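Long-range contact in type C neurotoxin (Clostridium botulinum, PDB 4F83), which probably binds receptors on the nerve-cell surface through its receptor-binding region, the step that lets this botulinum neurotoxin enter neurons: residues Ala25-Glu30 with Ile52-Asn57. Sequence-based numbering, arbitrary orientation.
Sequences AEVRLE and IIVNLN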
loop_
_atom_site.group_PDB
_atom_site.type_symbol
_atom_site.label_atom_id
_atom_site.label_comp_id
_atom_site.label_asym_id
_atom_site.label_seq_id
_atom_site.Cartn_x
_atom_site.Cartn_y
_atom_site.Cartn_z
ATOM N N ALA A 25 28.697 -5.178 2.245
ATOM C CA ALA A 25 28.364 -5.536 3.619
ATOM C C ALA A 25 28.074 -7.043 3.711
ATOM O O ALA A 25 27.555 -7.638 2.768
ATOM C CB ALA A 25 27.117 -4.713 4.088
ATOM N N GLU A 26 28.441 -7.656 4.834
ATOM C CA GLU A 26 28.014 -9.019 5.131
ATOM C C GLU A 26 26.523 -8.981 5.469
ATOM O O GLU A 26 26.087 -8.135 6.232
ATOM C CB GLU A 26 28.780 -9.562 6.323
ATOM C CG GLU A 26 28.525 -11.032 6.613
ATOM C CD GLU A 26 29.419 -11.556 7.730
ATOM O OE1 GLU A 26 29.690 -10.806 8.697
ATOM O OE2 GLU A 26 29.860 -12.712 7.637
ATOM N N VAL A 27 25.762 -9.894 4.873
ATOM C CA VAL A 27 24.307 -9.953 5.068
ATOM C C VAL A 27 23.905 -11.399 5.328
ATOM O O VAL A 27 23.966 -12.241 4.424
ATOM C CB VAL A 27 23.556 -9.402 3.845
ATOM C CG1 VAL A 27 22.048 -9.420 4.081
ATOM C CG2 VAL A 27 24.023 -7.975 3.527
ATOM N N ARG A 28 23.518 -11.690 6.569
ATOM C CA ARG A 28 23.215 -13.069 6.963
ATOM C C ARG A 28 21.756 -13.185 7.363
ATOM O O ARG A 28 21.266 -12.375 8.160
ATOM C CB ARG A 28 24.112 -13.521 8.116
ATOM C CG ARG A 28 23.836 -14.963 8.576
ATOM C CD ARG A 28 25.007 -15.579 9.324
ATOM N NE ARG A 28 25.371 -14.828 10.522
ATOM C CZ ARG A 28 26.386 -13.966 10.595
ATOM N NH1 ARG A 28 27.148 -13.733 9.528
ATOM N NH2 ARG A 28 26.640 -13.327 11.734
ATOM N N LEU A 29 21.070 -14.183 6.798
ATOM C CA LEU A 29 19.655 -14.441 7.099
ATOM C C LEU A 29 19.546 -15.578 8.103
ATOM O O LEU A 29 20.214 -16.597 7.954
ATOM C CB LEU A 29 18.904 -14.816 5.820
ATOM C CG LEU A 29 18.390 -13.729 4.881
ATOM C CD1 LEU A 29 19.475 -12.783 4.408
ATOM C CD2 LEU A 29 17.711 -14.372 3.696
ATOM N N GLU A 30 18.716 -15.397 9.128
ATOM C CA GLU A 30 18.517 -16.408 10.169
ATOM C C GLU A 30 17.034 -16.703 10.375
ATOM O O GLU A 30 16.193 -15.800 10.314
ATOM C CB GLU A 30 19.129 -15.961 11.497
ATOM C CG GLU A 30 20.638 -15.820 11.471
ATOM C CD GLU A 30 21.233 -15.544 12.841
ATOM O OE1 GLU A 30 22.460 -15.769 13.008
ATOM O OE2 GLU A 30 20.489 -15.091 13.749
ATOM N N ILE A 52 17.757 -10.620 10.181
ATOM C CA ILE A 52 18.761 -10.316 9.184
ATOM C C ILE A 52 19.879 -9.560 9.894
ATOM O O ILE A 52 19.639 -8.561 10.543
ATOM C CB ILE A 52 18.180 -9.476 8.001
ATOM C CG1 ILE A 52 17.088 -10.272 7.269
ATOM C CG2 ILE A 52 19.299 -9.039 7.031
ATOM C CD1 ILE A 52 16.342 -9.475 6.220
ATOM N N ILE A 53 21.101 -10.071 9.805
ATOM C CA ILE A 53 22.220 -9.445 10.477
ATOM C C ILE A 53 23.133 -8.855 9.415
ATOM O O ILE A 53 23.677 -9.573 8.597
ATOM C CB ILE A 53 22.992 -10.466 11.386
ATOM C CG1 ILE A 53 22.052 -11.018 12.467
ATOM C CG2 ILE A 53 24.186 -9.803 12.062
ATOM C CD1 ILE A 53 22.620 -12.196 13.206
ATOM N N VAL A 54 23.256 -7.541 9.417
ATOM C CA VAL A 54 24.146 -6.837 8.496
ATOM C C VAL A 54 25.392 -6.395 9.230
ATOM O O VAL A 54 25.304 -5.762 10.283
ATOM C CB VAL A 54 23.429 -5.612 7.853
ATOM C CG1 VAL A 54 24.384 -4.836 6.950
ATOM C CG2 VAL A 54 22.204 -6.094 7.050
ATOM N N ASN A 55 26.564 -6.736 8.670
ATOM C CA ASN A 55 27.828 -6.208 9.149
ATOM C C ASN A 55 28.509 -5.354 8.097
ATOM O O ASN A 55 28.983 -5.867 7.071
ATOM C CB ASN A 55 28.757 -7.349 9.631
ATOM C CG ASN A 55 28.489 -7.714 11.061
ATOM O OD1 ASN A 55 28.939 -7.028 11.979
ATOM N ND2 ASN A 55 27.670 -8.738 11.265
ATOM N N LEU A 56 28.555 -4.046 8.347
ATOM C CA LEU A 56 29.180 -3.120 7.414
ATOM C C LEU A 56 30.666 -3.304 7.427
ATOM O O LEU A 56 31.236 -3.657 8.462
ATOM C CB LEU A 56 28.868 -1.669 7.785
ATOM C CG LEU A 56 27.405 -1.254 7.767
ATOM C CD1 LEU A 56 27.306 0.206 8.196
ATOM C CD2 LEU A 56 26.823 -1.449 6.390
ATOM N N ASN A 57 31.291 -3.071 6.265
ATOM C CA ASN A 57 32.730 -2.859 6.203
ATOM C C ASN A 57 32.966 -1.688 7.117
ATOM O O ASN A 57 32.524 -0.560 6.849
ATOM C CB ASN A 57 33.188 -2.529 4.779
ATOM C CG ASN A 57 34.644 -2.121 4.720
ATOM O OD1 ASN A 57 35.154 -1.458 5.619
ATOM N ND2 ASN A 57 35.329 -2.526 3.657
#
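E26 and R28 pair with N55 and I53 as neighbouring antiparallel strands in the N-terminal receptor-binding region. Strand 26-30 pairs with 51-55, which pairs with 178-181 on its other side; the axes of the two short strands run at 167°, nearly antiparallel. E26 and N55 form one hydrogen-bonded pair, R28 and I53 the next. The link from I53 N to R28 O is nearly straight at 2.8 Å, whereas E26 N reaches N55 O along a more bent path. Between these pairs V54 CA lies 3.3 Å from E26 O, a CA-H...O contact.

One face carries beta-branched V27, I52 and V54, suited to extended strands. V27 and I52 lie side by side, CG1 to CG2 at 4.1 Å, and the small A25 puts CB 4.0 Å from both V54 CG1 and L56 CD2. From strand 6-13, L8 packs on A25, V54 and L56, and L10 on V27.

The other face is mostly polar or charged, with I53 among the charges. R28, long enough to reach both E26 and E30 and bent at chi3 (59°), presents its guanidinium edge in plane to their carboxylates, with NH1 3.5 Å from E26 OE2 and the E30 bridge long. I53 turns CD1 to the E30 carboxylate, 3.6 Å from OE1, so that aliphatic carbon lies alongside it, with CG2 near the guanidinium. E26 OE1 flanks the N55 side chain, whose amide oxygen suits its place by accepting from K177 NZ while also hydrogen-bonding T178. One oily face against a second sheet and one largely charged face turned outward is the pattern of an antiparallel beta-sandwich, here the concanavalin-like jelly roll of clostridial neurotoxins.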